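SusD homolog (Bacteroides thetaiotaomicron VPI-5482, PDB 3IV0) is of unknown function but, as a SusD-family outer-membrane protein, probably a lipoprotein, may help to bind glycans at the cell surface for uptake. Local coordinates at residues S134-V139 with M210-W215; N161-L166 with Q218-N223; Y374-A379 with L433-K438; N447-T452 with V456-W461. All coordinates share one frame; numbering follows the deposited sequence. Where two conformers were deposited one is given.

Contact 1: residues S134-V139 with M210-W215; sequences SYFFIV and MHINLW
Phe136 sets its ring against three residues of helix 202-219. With CG anti to the backbone N (chi1 178°), the phenyl leaves helix 117-142 pointing at its neighbour. Phe136 CE1 lies 3.6 Å from Trp215 CD1, over the face of the indole. The phenyl and the five-membered ring stand at 90° with centroids 5.0 Å apart, a T-shaped pair in which Phe136 supplies the edge. One atom further round the rim, Phe136 CZ reaches His211 CB at 3.6 Å, and the phenyl and imidazole meet rim to rim without either lying over the other. These three rings form an aromatic cluster between two helices whose local axes are 11.2 Å apart and run in similar directions, 35° from parallel, within the helical core of the SusD fold. Ile212 closes in near the root of the phenyl: its CG1 lies beside its own backbone N and comes 3.8 Å from Phe136 CD1, the two side chains sliding past each other in opposite directions. An alanine in place of Phe136 would remove the edge pressed against Trp215 and is likely to open a gap between the helices, with the indole less firmly held. Leu166 also packs on the phenyl, while the imidazole of His211 meets the rings of Phe365 and His428.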
loop_
_atom_site.group_PDB
_atom_site.type_symbol
_atom_site.label_atom_id
_atom_site.label_comp_id
_atom_site.label_asym_id
_atom_site.label_seq_id
_atom_site.Cartn_x
_atom_site.Cartn_y
_atom_site.Cartn_z
ATOM N N SER A 134 9.707 1.608 4.315
ATOM C CA SER A 134 10.467 0.659 3.497
ATOM C C SER A 134 10.577 -0.671 4.222
ATOM O O SER A 134 10.347 -1.722 3.594
ATOM C CB SER A 134 11.851 1.219 3.170
ATOM O OG SER A 134 11.749 2.397 2.374
ATOM N N TYR A 135 10.958 -0.654 5.508
ATOM C CA TYR A 135 11.020 -1.891 6.268
ATOM C C TYR A 135 9.655 -2.571 6.294
ATOM O O TYR A 135 9.551 -3.797 6.133
ATOM C CB TYR A 135 11.504 -1.661 7.718
ATOM C CG TYR A 135 13.021 -1.721 7.822
ATOM C CD1 TYR A 135 13.693 -2.869 7.488
ATOM C CD2 TYR A 135 13.749 -0.643 8.262
ATOM C CE1 TYR A 135 15.072 -2.947 7.568
ATOM C CE2 TYR A 135 15.134 -0.708 8.341
ATOM C CZ TYR A 135 15.773 -1.851 7.970
ATOM O OH TYR A 135 17.171 -1.960 8.034
ATOM N N PHE A 136 8.589 -1.817 6.516
ATOM C CA PHE A 136 7.249 -2.400 6.505
ATOM C C PHE A 136 6.943 -3.046 5.183
ATOM O O PHE A 136 6.450 -4.182 5.161
ATOM C CB PHE A 136 6.209 -1.362 6.837
ATOM C CG PHE A 136 4.792 -1.877 6.801
ATOM C CD1 PHE A 136 4.388 -2.884 7.659
ATOM C CD2 PHE A 136 3.862 -1.309 5.967
ATOM C CE1 PHE A 136 3.064 -3.322 7.667
ATOM C CE2 PHE A 136 2.520 -1.774 5.958
ATOM C CZ PHE A 136 2.156 -2.788 6.821
ATOM N N PHE A 137 7.233 -2.377 4.078
ATOM C CA PHE A 137 6.936 -2.953 2.772
ATOM C C PHE A 137 7.709 -4.235 2.526
ATOM O O PHE A 137 7.181 -5.205 1.923
ATOM C CB PHE A 137 7.235 -1.929 1.665
ATOM C CG PHE A 137 6.034 -1.104 1.265
ATOM C CD1 PHE A 137 5.230 -0.503 2.204
ATOM C CD2 PHE A 137 5.721 -0.945 -0.069
ATOM C CE1 PHE A 137 4.127 0.224 1.811
ATOM C CE2 PHE A 137 4.614 -0.223 -0.467
ATOM C CZ PHE A 137 3.826 0.371 0.490
ATOM N N ILE A 138 8.969 -4.308 2.944
ATOM C CA ILE A 138 9.718 -5.532 2.709
ATOM C C ILE A 138 9.353 -6.652 3.687
ATOM O O ILE A 138 9.434 -7.826 3.336
ATOM C CB ILE A 138 11.244 -5.319 2.614
ATOM C CG1 ILE A 138 11.881 -4.713 3.860
ATOM C CG2 ILE A 138 11.559 -4.505 1.362
ATOM C CD1 ILE A 138 13.433 -4.683 3.828
ATOM N N VAL A 139 8.942 -6.321 4.903
ATOM C CA VAL A 139 8.419 -7.360 5.802
ATOM C C VAL A 139 7.161 -7.958 5.193
ATOM O O VAL A 139 6.972 -9.203 5.172
ATOM C CB VAL A 139 8.126 -6.806 7.197
ATOM C CG1 VAL A 139 7.252 -7.795 7.985
ATOM C CG2 VAL A 139 9.464 -6.560 7.939
HETATM N N MSE A 210 -0.774 2.278 12.189
HETATM C CA MSE A 210 -1.941 1.418 12.271
HETATM C C MSE A 210 -1.728 0.123 11.518
HETATM O O MSE A 210 -2.030 -0.953 12.023
HETATM C CB MSE A 210 -3.201 2.115 11.773
HETATM C CG MSE A 210 -3.525 3.352 12.540
HETATM SE SE MSE A 210 -4.958 4.472 11.802
HETATM C CE MSE A 210 -6.341 3.453 12.262
ATOM N N HIS A 211 -1.128 0.215 10.329
ATOM C CA HIS A 211 -0.826 -0.973 9.551
ATOM C C HIS A 211 0.171 -1.875 10.260
ATOM O O HIS A 211 -0.003 -3.090 10.303
ATOM C CB HIS A 211 -0.266 -0.556 8.203
ATOM C CG HIS A 211 -1.297 -0.428 7.164
ATOM N ND1 HIS A 211 -2.071 0.703 6.968
ATOM C CD2 HIS A 211 -1.688 -1.334 6.250
ATOM C CE1 HIS A 211 -2.909 0.466 5.963
ATOM N NE2 HIS A 211 -2.687 -0.756 5.516
ATOM N N ILE A 212 1.202 -1.303 10.859
ATOM C CA ILE A 212 2.222 -2.113 11.525
ATOM C C ILE A 212 1.600 -2.850 12.709
ATOM O O ILE A 212 1.804 -4.069 12.872
ATOM C CB ILE A 212 3.424 -1.258 11.953
ATOM C CG1 ILE A 212 4.220 -0.762 10.761
ATOM C CG2 ILE A 212 4.348 -2.064 12.894
ATOM C CD1 ILE A 212 5.239 0.314 11.124
ATOM N N ASN A 213 0.812 -2.157 13.520
ATOM C CA ASN A 213 0.106 -2.816 14.625
ATOM C C ASN A 213 -0.758 -3.970 14.128
ATOM O O ASN A 213 -0.812 -5.024 14.750
ATOM C CB ASN A 213 -0.752 -1.814 15.362
ATOM C CG ASN A 213 0.014 -1.088 16.451
ATOM O OD1 ASN A 213 0.378 -1.682 17.476
ATOM N ND2 ASN A 213 0.280 0.197 16.236
ATOM N N LEU A 214 -1.469 -3.789 13.023
ATOM C CA LEU A 214 -2.376 -4.826 12.535
ATOM C C LEU A 214 -1.632 -6.027 11.960
ATOM O O LEU A 214 -2.120 -7.167 12.036
ATOM C CB LEU A 214 -3.388 -4.235 11.559
ATOM C CG LEU A 214 -4.375 -3.271 12.256
ATOM C CD1 LEU A 214 -5.132 -2.471 11.216
ATOM C CD2 LEU A 214 -5.363 -4.060 13.131
ATOM N N TRP A 215 -0.415 -5.836 11.467
ATOM C CA TRP A 215 0.436 -6.944 11.074
ATOM C C TRP A 215 0.922 -7.665 12.330
ATOM O O TRP A 215 1.003 -8.899 12.353
ATOM C CB TRP A 215 1.603 -6.515 10.134
ATOM C CG TRP A 215 1.152 -6.490 8.752
ATOM C CD1 TRP A 215 0.304 -5.592 8.187
ATOM C CD2 TRP A 215 1.472 -7.441 7.740
ATOM N NE1 TRP A 215 0.044 -5.943 6.882
ATOM C CE2 TRP A 215 0.771 -7.071 6.578
ATOM C CE3 TRP A 215 2.296 -8.569 7.694
ATOM C CZ2 TRP A 215 0.850 -7.821 5.396
ATOM C CZ3 TRP A 215 2.389 -9.292 6.529
ATOM C CH2 TRP A 215 1.673 -8.924 5.404
#

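Contact 2: residues N161-L166 with Q218-N223; sequences NMVIVL and QFDAQN
Met162, a selenomethionine in this crystal, lays the end of its side chain over one face of the Phe219 ring. This Met-aromatic contact joins the first turn of helix 162-167 to the C-terminal end of helix 202-219. Met162 SE sits 4.3 Å from the centroid of the Phe219 ring and 18° off the normal, while the methyl Met162 CE makes a CH-pi contact and comes 3.5 Å from Phe219 CD2. CG of Met162 is wedged between its backbone N and carbonyl carbon (chi1 58°), and a bend at chi3 folds the methyl onto the ring. The opposite face is taken by CG of the preceding residue, Gln218, so the phenyl is sandwiched; Trp459 and Phe454 pack against it as well. A serine in place of Phe219 would probably leave the selenium and methyl of Met162 without the aromatic face they rest on, the end of that chain less firmly held on this side. Val163 is split between the tight and loose parts: its CG2 is close on Phe219 O at 3.4 Å, whereas Val163 CG1 stays 4.0 Å from Asp220 CB. The Asp220 carboxylate finds its hydrogen bond elsewhere, from OD2 to Tyr227 OH. On the solvent side, exposed Asn161 is the N-cap of helix 162-167, its OD1 accepting from Val163 N at 2.9 Å.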
loop_
_atom_site.group_PDB
_atom_site.type_symbol
_atom_site.label_atom_id
_atom_site.label_comp_id
_atom_site.label_asym_id
_atom_site.label_seq_id
_atom_site.Cartn_x
_atom_site.Cartn_y
_atom_site.Cartn_z
ATOM N N ASN A 161 13.952 -11.463 12.775
ATOM C CA ASN A 161 12.559 -11.779 13.042
ATOM C C ASN A 161 11.674 -10.597 12.693
ATOM O O ASN A 161 11.848 -9.506 13.204
ATOM C CB ASN A 161 12.427 -12.108 14.535
ATOM C CG ASN A 161 11.050 -12.544 14.976
ATOM O OD1 ASN A 161 10.015 -12.265 14.369
ATOM N ND2 ASN A 161 11.034 -13.283 16.084
HETATM N N MSE A 162 10.688 -10.845 11.850
HETATM C CA MSE A 162 9.791 -9.806 11.355
HETATM C C MSE A 162 9.030 -9.130 12.481
HETATM O O MSE A 162 8.745 -7.953 12.370
HETATM C CB MSE A 162 8.799 -10.382 10.311
HETATM C CG MSE A 162 7.926 -11.535 10.798
HETATM SE SE MSE A 162 6.677 -12.183 9.560
HETATM C CE MSE A 162 5.522 -10.664 9.464
ATOM N N VAL A 163 8.717 -9.854 13.557
ATOM C CA VAL A 163 8.057 -9.214 14.698
ATOM C C VAL A 163 8.939 -8.150 15.321
ATOM O O VAL A 163 8.488 -7.081 15.630
ATOM C CB VAL A 163 7.639 -10.275 15.734
ATOM C CG1 VAL A 163 7.194 -9.659 17.021
ATOM C CG2 VAL A 163 6.539 -11.165 15.147
ATOM N N ILE A 164 10.235 -8.436 15.435
ATOM C CA ILE A 164 11.177 -7.452 15.950
ATOM C C ILE A 164 11.292 -6.246 15.051
ATOM O O ILE A 164 11.307 -5.102 15.515
ATOM C CB ILE A 164 12.582 -8.055 16.188
ATOM C CG1 ILE A 164 12.501 -9.119 17.273
ATOM C CG2 ILE A 164 13.558 -6.946 16.552
ATOM C CD1 ILE A 164 13.850 -9.890 17.501
ATOM N N VAL A 165 11.376 -6.491 13.733
ATOM C CA VAL A 165 11.462 -5.384 12.784
ATOM C C VAL A 165 10.242 -4.481 12.953
ATOM O O VAL A 165 10.362 -3.278 13.057
ATOM C CB VAL A 165 11.580 -5.903 11.327
ATOM C CG1 VAL A 165 11.612 -4.743 10.335
ATOM C CG2 VAL A 165 12.868 -6.725 11.175
ATOM N N LEU A 166 9.061 -5.077 12.950
ATOM C CA LEU A 166 7.828 -4.283 13.046
ATOM C C LEU A 166 7.756 -3.508 14.358
ATOM O O LEU A 166 7.418 -2.325 14.382
ATOM C CB LEU A 166 6.617 -5.186 12.878
ATOM C CG LEU A 166 6.458 -5.846 11.512
ATOM C CD1 LEU A 166 5.376 -6.921 11.566
ATOM C CD2 LEU A 166 6.096 -4.800 10.451
ATOM N N GLN A 218 -1.419 -10.339 13.721
ATOM C CA GLN A 218 -1.365 -11.634 13.078
ATOM C C GLN A 218 -0.134 -12.427 13.497
ATOM O O GLN A 218 -0.206 -13.640 13.716
ATOM C CB GLN A 218 -1.313 -11.459 11.559
ATOM C CG GLN A 218 -1.207 -12.762 10.774
ATOM C CD GLN A 218 -2.352 -13.732 11.026
ATOM O OE1 GLN A 218 -3.534 -13.344 11.181
ATOM N NE2 GLN A 218 -2.008 -15.005 11.033
ATOM N N PHE A 219 1.019 -11.776 13.564
ATOM C CA PHE A 219 2.290 -12.475 13.705
ATOM C C PHE A 219 2.864 -12.470 15.105
ATOM O O PHE A 219 3.848 -13.152 15.366
ATOM C CB PHE A 219 3.273 -11.980 12.638
ATOM C CG PHE A 219 2.849 -12.358 11.262
ATOM C CD1 PHE A 219 3.031 -13.639 10.819
ATOM C CD2 PHE A 219 2.218 -11.458 10.430
ATOM C CE1 PHE A 219 2.619 -14.012 9.557
ATOM C CE2 PHE A 219 1.804 -11.832 9.172
ATOM C CZ PHE A 219 2.012 -13.112 8.744
ATOM N N ASP A 220 2.264 -11.697 16.006
ATOM C CA ASP A 220 2.559 -11.755 17.437
ATOM C C ASP A 220 1.228 -11.745 18.209
ATOM O O ASP A 220 0.962 -10.907 19.075
ATOM C CB ASP A 220 3.434 -10.597 17.842
ATOM C CG ASP A 220 3.941 -10.707 19.267
ATOM O OD1 ASP A 220 4.293 -11.838 19.699
ATOM O OD2 ASP A 220 4.023 -9.676 19.954
ATOM N N ALA A 221 0.412 -12.723 17.889
ATOM C CA ALA A 221 -0.963 -12.731 18.347
ATOM C C ALA A 221 -1.133 -12.771 19.856
ATOM O O ALA A 221 -2.177 -12.368 20.365
ATOM C CB ALA A 221 -1.712 -13.877 17.713
ATOM N N GLN A 222 -0.148 -13.239 20.589
ATOM C CA GLN A 222 -0.334 -13.262 22.046
ATOM C C GLN A 222 -0.535 -11.863 22.595
ATOM O O GLN A 222 -1.132 -11.695 23.666
ATOM C CB GLN A 222 0.852 -13.905 22.754
ATOM C CG GLN A 222 2.110 -13.122 22.687
ATOM N N ASN A 223 -0.092 -10.829 21.867
ATOM C CA ASN A 223 -0.185 -9.448 22.286
ATOM C C ASN A 223 -1.217 -8.667 21.449
ATOM O O ASN A 223 -1.206 -7.445 21.435
ATOM C CB ASN A 223 1.187 -8.779 22.218
ATOM C CG ASN A 223 2.172 -9.421 23.161
ATOM O OD1 ASN A 223 3.258 -9.886 22.760
ATOM N ND2 ASN A 223 1.794 -9.474 24.426
#

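Contact 3: residues Y374-A379 with L433-K438; sequences YAEALA and LVRTGK
Edge to edge and nearly coplanar, their planes 18° apart, the guanidinium of Arg435 and the carboxylate of Glu376 meet in an end-on bidentate salt bridge. It links helix 367-381 to the last turn of helix 429-436 within the SusD family region. Each terminal nitrogen serves one oxygen: Arg435 NH1 donates to Glu376 OE2 at 2.7 Å and Arg435 NH2 to Glu376 OE1 at 2.9 Å. Both bonds are almost straight, with N-H...O angles of 172° and 166°. OE1 uses its syn lone pair; OE2 is also met on the syn side, slightly out of the carboxylate plane. The twin bonds fix the rotation of both flat groups. The two side chains approach from opposite directions, and the extended chain of Glu376, whose CG is anti to the backbone N, helps to span segments 374-379 and 433-438, whose nearest CA atoms, those of Glu376 and Thr436, are 10.4 Å apart. Asp432 makes a further salt bridge to Arg435 NE, so two acidic residues share this one cation, which would probably offset the nearby charge of Arg419. Leu214 and Trp215 of helix 202-219 pack on the arginine. Beside the bridge, the methyl CG2 of Thr436 lies 4.1 Å from Glu376 OE2.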
loop_
_atom_site.group_PDB
_atom_site.type_symbol
_atom_site.label_atom_id
_atom_site.label_comp_id
_atom_site.label_asym_id
_atom_site.label_seq_id
_atom_site.Cartn_x
_atom_site.Cartn_y
_atom_site.Cartn_z
ATOM N N TYR A 374 -9.452 1.760 11.911
ATOM C CA TYR A 374 -9.929 2.176 13.227
ATOM C C TYR A 374 -11.187 1.372 13.584
ATOM O O TYR A 374 -11.265 0.745 14.630
ATOM C CB TYR A 374 -10.167 3.683 13.175
ATOM C CG TYR A 374 -10.584 4.388 14.415
ATOM C CD1 TYR A 374 -10.618 3.781 15.648
ATOM C CD2 TYR A 374 -10.886 5.732 14.349
ATOM C CE1 TYR A 374 -10.989 4.503 16.785
ATOM C CE2 TYR A 374 -11.244 6.441 15.471
ATOM C CZ TYR A 374 -11.320 5.820 16.673
ATOM O OH TYR A 374 -11.725 6.510 17.797
ATOM N N ALA A 375 -12.136 1.314 12.655
ATOM C CA ALA A 375 -13.326 0.504 12.882
ATOM C C ALA A 375 -12.967 -0.959 13.118
ATOM O O ALA A 375 -13.548 -1.613 13.996
ATOM C CB ALA A 375 -14.273 0.617 11.708
ATOM N N GLU A 376 -12.073 -1.525 12.310
ATOM C CA GLU A 376 -11.693 -2.907 12.444
ATOM C C GLU A 376 -11.163 -3.197 13.835
ATOM O O GLU A 376 -11.513 -4.214 14.445
ATOM C CB GLU A 376 -10.610 -3.213 11.405
ATOM C CG GLU A 376 -10.014 -4.583 11.513
ATOM C CD GLU A 376 -8.951 -4.858 10.482
ATOM O OE1 GLU A 376 -8.946 -4.186 9.449
ATOM O OE2 GLU A 376 -8.134 -5.782 10.726
ATOM N N ALA A 377 -10.287 -2.349 14.354
ATOM C CA ALA A 377 -9.679 -2.547 15.664
ATOM C C ALA A 377 -10.731 -2.456 16.746
ATOM O O ALA A 377 -10.745 -3.262 17.681
ATOM C CB ALA A 377 -8.516 -1.540 15.924
ATOM N N LEU A 378 -11.598 -1.474 16.656
ATOM C CA LEU A 378 -12.688 -1.350 17.644
ATOM C C LEU A 378 -13.548 -2.588 17.624
ATOM O O LEU A 378 -13.893 -3.139 18.696
ATOM C CB LEU A 378 -13.565 -0.159 17.339
ATOM C CG LEU A 378 -13.011 1.172 17.774
ATOM C CD1 LEU A 378 -13.882 2.276 17.180
ATOM C CD2 LEU A 378 -12.975 1.248 19.311
ATOM N N ALA A 379 -13.943 -3.044 16.433
ATOM C CA ALA A 379 -14.792 -4.199 16.347
ATOM C C ALA A 379 -14.112 -5.440 16.915
ATOM O O ALA A 379 -14.735 -6.266 17.595
ATOM C CB ALA A 379 -15.258 -4.417 14.915
ATOM N N LEU A 433 -5.629 -9.703 3.337
ATOM C CA LEU A 433 -5.880 -11.111 3.529
ATOM C C LEU A 433 -4.841 -11.760 4.398
ATOM O O LEU A 433 -5.161 -12.648 5.220
ATOM C CB LEU A 433 -5.958 -11.831 2.186
ATOM C CG LEU A 433 -7.163 -11.546 1.302
ATOM C CD1 LEU A 433 -6.953 -12.273 -0.023
ATOM C CD2 LEU A 433 -8.446 -12.039 1.942
ATOM N N VAL A 434 -3.568 -11.414 4.213
ATOM C CA VAL A 434 -2.534 -12.042 5.019
ATOM C C VAL A 434 -2.642 -11.647 6.501
ATOM O O VAL A 434 -2.611 -12.513 7.377
ATOM C CB VAL A 434 -1.125 -11.716 4.469
ATOM C CG1 VAL A 434 -0.012 -12.135 5.437
ATOM C CG2 VAL A 434 -0.927 -12.363 3.076
ATOM N N ARG A 435 -2.773 -10.346 6.779
ATOM C CA ARG A 435 -2.714 -9.894 8.161
ATOM C C ARG A 435 -3.967 -10.288 8.937
ATOM O O ARG A 435 -3.952 -10.249 10.144
ATOM C CB ARG A 435 -2.498 -8.368 8.253
ATOM C CG ARG A 435 -3.672 -7.584 7.701
ATOM C CD ARG A 435 -3.478 -6.077 7.789
ATOM N NE ARG A 435 -4.670 -5.369 7.352
ATOM C CZ ARG A 435 -5.782 -5.255 8.070
ATOM N NH1 ARG A 435 -5.875 -5.795 9.257
ATOM N NH2 ARG A 435 -6.800 -4.585 7.584
ATOM N N THR A 436 -5.045 -10.620 8.246
ATOM C CA THR A 436 -6.277 -11.071 8.918
ATOM C C THR A 436 -6.350 -12.594 8.941
ATOM O O THR A 436 -7.293 -13.151 9.538
ATOM C CB THR A 436 -7.540 -10.528 8.202
ATOM O OG1 THR A 436 -7.547 -11.021 6.850
ATOM C CG2 THR A 436 -7.615 -9.004 8.269
ATOM N N GLY A 437 -5.438 -13.305 8.289
ATOM C CA GLY A 437 -5.549 -14.763 8.181
ATOM C C GLY A 437 -6.618 -15.203 7.179
ATOM O O GLY A 437 -6.870 -16.402 6.990
ATOM N N LYS A 438 -7.221 -14.288 6.477
ATOM C CA LYS A 438 -8.298 -14.635 5.575
ATOM C C LYS A 438 -7.773 -15.218 4.272
ATOM O O LYS A 438 -8.551 -15.756 3.494
ATOM C CB LYS A 438 -9.239 -13.445 5.334
ATOM C CG LYS A 438 -10.128 -13.184 6.541
ATOM C CD LYS A 438 -10.934 -11.922 6.413
ATOM C CE LYS A 438 -12.103 -11.894 7.381
ATOM N NZ LYS A 438 -11.758 -11.627 8.785
#

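Contact 4: residues N447-T452 with V456-W461; sequences NPMTRT and VGAWTW
A Schellman motif ends the short helix 451-455, and this contact is made where the chain turns back after it. Gly457, with positive phi, is the C' residue: its N bonds to Phe454 O, while Ala458 N reaches back to Asn453 O. Just before it comes an i to i-4 bond from Val456 N to Thr452 O, 3.1 Å long with a bent N-H...O angle of 136°. Val456 also sets its methyl CG2 3.5 Å from Thr452 O, at an exposed margin of the contact. At the other end of the helix Thr450 is the N-cap, its OG1 bonded to Asn453 N. The buried part is carried by Met449, a selenomethionine here, which lies across the backbone of the returning chain. Its CG stands between the backbone N and the carbonyl carbon (chi1 67°), and the bend at chi3 brings Met449 SE to 3.8 Å from Trp459 N and Met449 CE to 3.8 Å from Ala458 O. The small side chain of Ala458 meets the selenium, with CB 4.1 Å from Met449 SE, and Trp459 CB lies equally far from Met449 CE. A type I turn from Gly457 to Thr460 follows, closed by Thr460 N on Gly457 O. Thr460 OG1 grips Gly457 O as well, at 2.8 Å in the carbonyl plane. Met449 packs against Tyr430 of helix 429-436 and Phe454 of helix 451-455; Trp459 CB packs on Val434 of helix 429-436, while the indole leads away from Met449 and its ring meets that of Phe454.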
loop_
_atom_site.group_PDB
_atom_site.type_symbol
_atom_site.label_atom_id
_atom_site.label_comp_id
_atom_site.label_asym_id
_atom_site.label_seq_id
_atom_site.Cartn_x
_atom_site.Cartn_y
_atom_site.Cartn_z
ATOM N N ASN A 447 -9.364 -17.475 -4.136
ATOM C CA ASN A 447 -8.169 -18.218 -4.554
ATOM C C ASN A 447 -7.258 -18.379 -3.329
ATOM O O ASN A 447 -6.133 -17.884 -3.307
ATOM C CB ASN A 447 -7.383 -17.489 -5.670
ATOM C CG ASN A 447 -8.158 -17.332 -6.967
ATOM O OD1 ASN A 447 -9.331 -17.673 -7.076
ATOM N ND2 ASN A 447 -7.502 -16.787 -7.957
ATOM N N PRO A 448 -7.744 -19.049 -2.283
ATOM C CA PRO A 448 -7.002 -19.112 -1.024
ATOM C C PRO A 448 -5.780 -20.008 -1.127
ATOM O O PRO A 448 -5.690 -20.874 -2.021
ATOM C CB PRO A 448 -7.986 -19.769 -0.050
ATOM C CG PRO A 448 -8.825 -20.629 -0.934
ATOM C CD PRO A 448 -8.976 -19.862 -2.220
HETATM N N MSE A 449 -4.830 -19.820 -0.222
HETATM C CA MSE A 449 -3.807 -20.836 -0.011
HETATM C C MSE A 449 -4.258 -21.698 1.165
HETATM O O MSE A 449 -5.228 -21.362 1.867
HETATM C CB MSE A 449 -2.430 -20.198 0.269
HETATM C CG MSE A 449 -2.323 -19.431 1.580
HETATM SE SE MSE A 449 -0.656 -18.470 1.820
HETATM C CE MSE A 449 -0.899 -17.065 0.509
ATOM N N THR A 450 -3.541 -22.768 1.476
ATOM C CA THR A 450 -3.876 -23.546 2.655
ATOM C C THR A 450 -3.278 -22.934 3.916
ATOM O O THR A 450 -2.256 -22.217 3.875
ATOM C CB THR A 450 -3.417 -25.011 2.560
ATOM O OG1 THR A 450 -2.007 -25.066 2.699
ATOM C CG2 THR A 450 -3.839 -25.643 1.223
ATOM N N ARG A 451 -3.866 -23.231 5.066
ATOM C CA ARG A 451 -3.365 -22.681 6.307
ATOM C C ARG A 451 -1.975 -23.244 6.602
ATOM O O ARG A 451 -1.092 -22.529 7.112
ATOM C CB ARG A 451 -4.342 -22.905 7.464
ATOM C CG ARG A 451 -3.864 -22.274 8.722
ATOM C CD ARG A 451 -4.906 -22.377 9.806
ATOM N NE ARG A 451 -4.478 -21.680 10.997
ATOM C CZ ARG A 451 -5.109 -21.741 12.165
ATOM N NH1 ARG A 451 -6.209 -22.466 12.288
ATOM N NH2 ARG A 451 -4.640 -21.069 13.195
ATOM N N THR A 452 -1.762 -24.530 6.332
ATOM C CA THR A 452 -0.444 -25.129 6.569
ATOM C C THR A 452 0.607 -24.405 5.719
ATOM O O THR A 452 1.677 -24.075 6.214
ATOM C CB THR A 452 -0.411 -26.621 6.246
ATOM O OG1 THR A 452 -1.439 -27.297 7.001
ATOM C CG2 THR A 452 0.934 -27.185 6.623
ATOM N N VAL A 456 4.003 -22.129 6.928
ATOM C CA VAL A 456 5.389 -22.350 6.544
ATOM C C VAL A 456 5.873 -21.271 5.550
ATOM O O VAL A 456 6.913 -21.447 4.912
ATOM C CB VAL A 456 5.656 -23.794 6.005
ATOM C CG1 VAL A 456 5.392 -24.826 7.107
ATOM C CG2 VAL A 456 4.852 -24.142 4.785
ATOM N N GLY A 457 5.179 -20.153 5.457
ATOM C CA GLY A 457 5.722 -19.014 4.732
ATOM C C GLY A 457 5.291 -18.883 3.295
ATOM O O GLY A 457 5.887 -18.093 2.530
ATOM N N ALA A 458 4.245 -19.582 2.866
ATOM C CA ALA A 458 3.756 -19.458 1.499
ATOM C C ALA A 458 3.114 -18.116 1.177
ATOM O O ALA A 458 2.745 -17.882 0.031
ATOM C CB ALA A 458 2.779 -20.605 1.133
ATOM N N TRP A 459 2.951 -17.246 2.170
ATOM C CA TRP A 459 2.470 -15.867 1.916
ATOM C C TRP A 459 3.619 -14.929 1.498
ATOM O O TRP A 459 3.346 -13.817 1.056
ATOM C CB TRP A 459 1.745 -15.319 3.142
ATOM C CG TRP A 459 2.587 -15.229 4.347
ATOM C CD1 TRP A 459 2.716 -16.160 5.304
ATOM C CD2 TRP A 459 3.435 -14.127 4.761
ATOM N NE1 TRP A 459 3.580 -15.743 6.276
ATOM C CE2 TRP A 459 4.029 -14.485 5.968
ATOM C CE3 TRP A 459 3.736 -12.871 4.221
ATOM C CZ2 TRP A 459 4.913 -13.632 6.674
ATOM C CZ3 TRP A 459 4.557 -12.047 4.920
ATOM C CH2 TRP A 459 5.164 -12.431 6.098
ATOM N N THR A 460 4.873 -15.359 1.640
ATOM C CA THR A 460 6.020 -14.512 1.274
ATOM C C THR A 460 6.343 -14.643 -0.205
ATOM O O THR A 460 5.924 -15.600 -0.852
ATOM C CB THR A 460 7.281 -14.875 2.047
ATOM O OG1 THR A 460 7.708 -16.204 1.667
ATOM C CG2 THR A 460 7.043 -14.749 3.562
ATOM N N TRP A 461 7.070 -13.657 -0.741
ATOM C CA TRP A 461 7.760 -13.770 -2.014
ATOM C C TRP A 461 9.034 -14.593 -1.872
ATOM O O TRP A 461 9.685 -14.518 -0.867
ATOM C CB TRP A 461 8.125 -12.358 -2.543
ATOM C CG TRP A 461 6.979 -11.631 -3.121
ATOM C CD1 TRP A 461 5.933 -11.092 -2.446
ATOM C CD2 TRP A 461 6.696 -11.421 -4.521
ATOM N NE1 TRP A 461 5.053 -10.519 -3.317
ATOM C CE2 TRP A 461 5.492 -10.710 -4.601
ATOM C CE3 TRP A 461 7.387 -11.721 -5.710
ATOM C CZ2 TRP A 461 4.921 -10.347 -5.812
ATOM C CZ3 TRP A 461 6.837 -11.371 -6.893
ATOM C CH2 TRP A 461 5.612 -10.695 -6.950
#

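Contacts 1 and 2 both use helix 202-219, and their centres are about 10 Å apart: Ile212 CG2 of contact 1 lies 3.4 Å from Leu166 O of contact 2. Contact 3 adjoins contact 1 through Trp215, whose NE1 is 3.6 Å from Arg435 CD, and through Val434. Trp459 brings contact 4 to all the others: its CZ2 lies 3.6 Å from Phe219 CZ, its CZ3 lies 3.9 Å from Trp215 CZ3, and its CB is 4.0 Å from Val434 CG2. Met162 and Trp459 each have a bound 1,2-ethanediol about 4 Å from the side chain, probably from the crystallisation liquor; no glycan site is defined by these contacts.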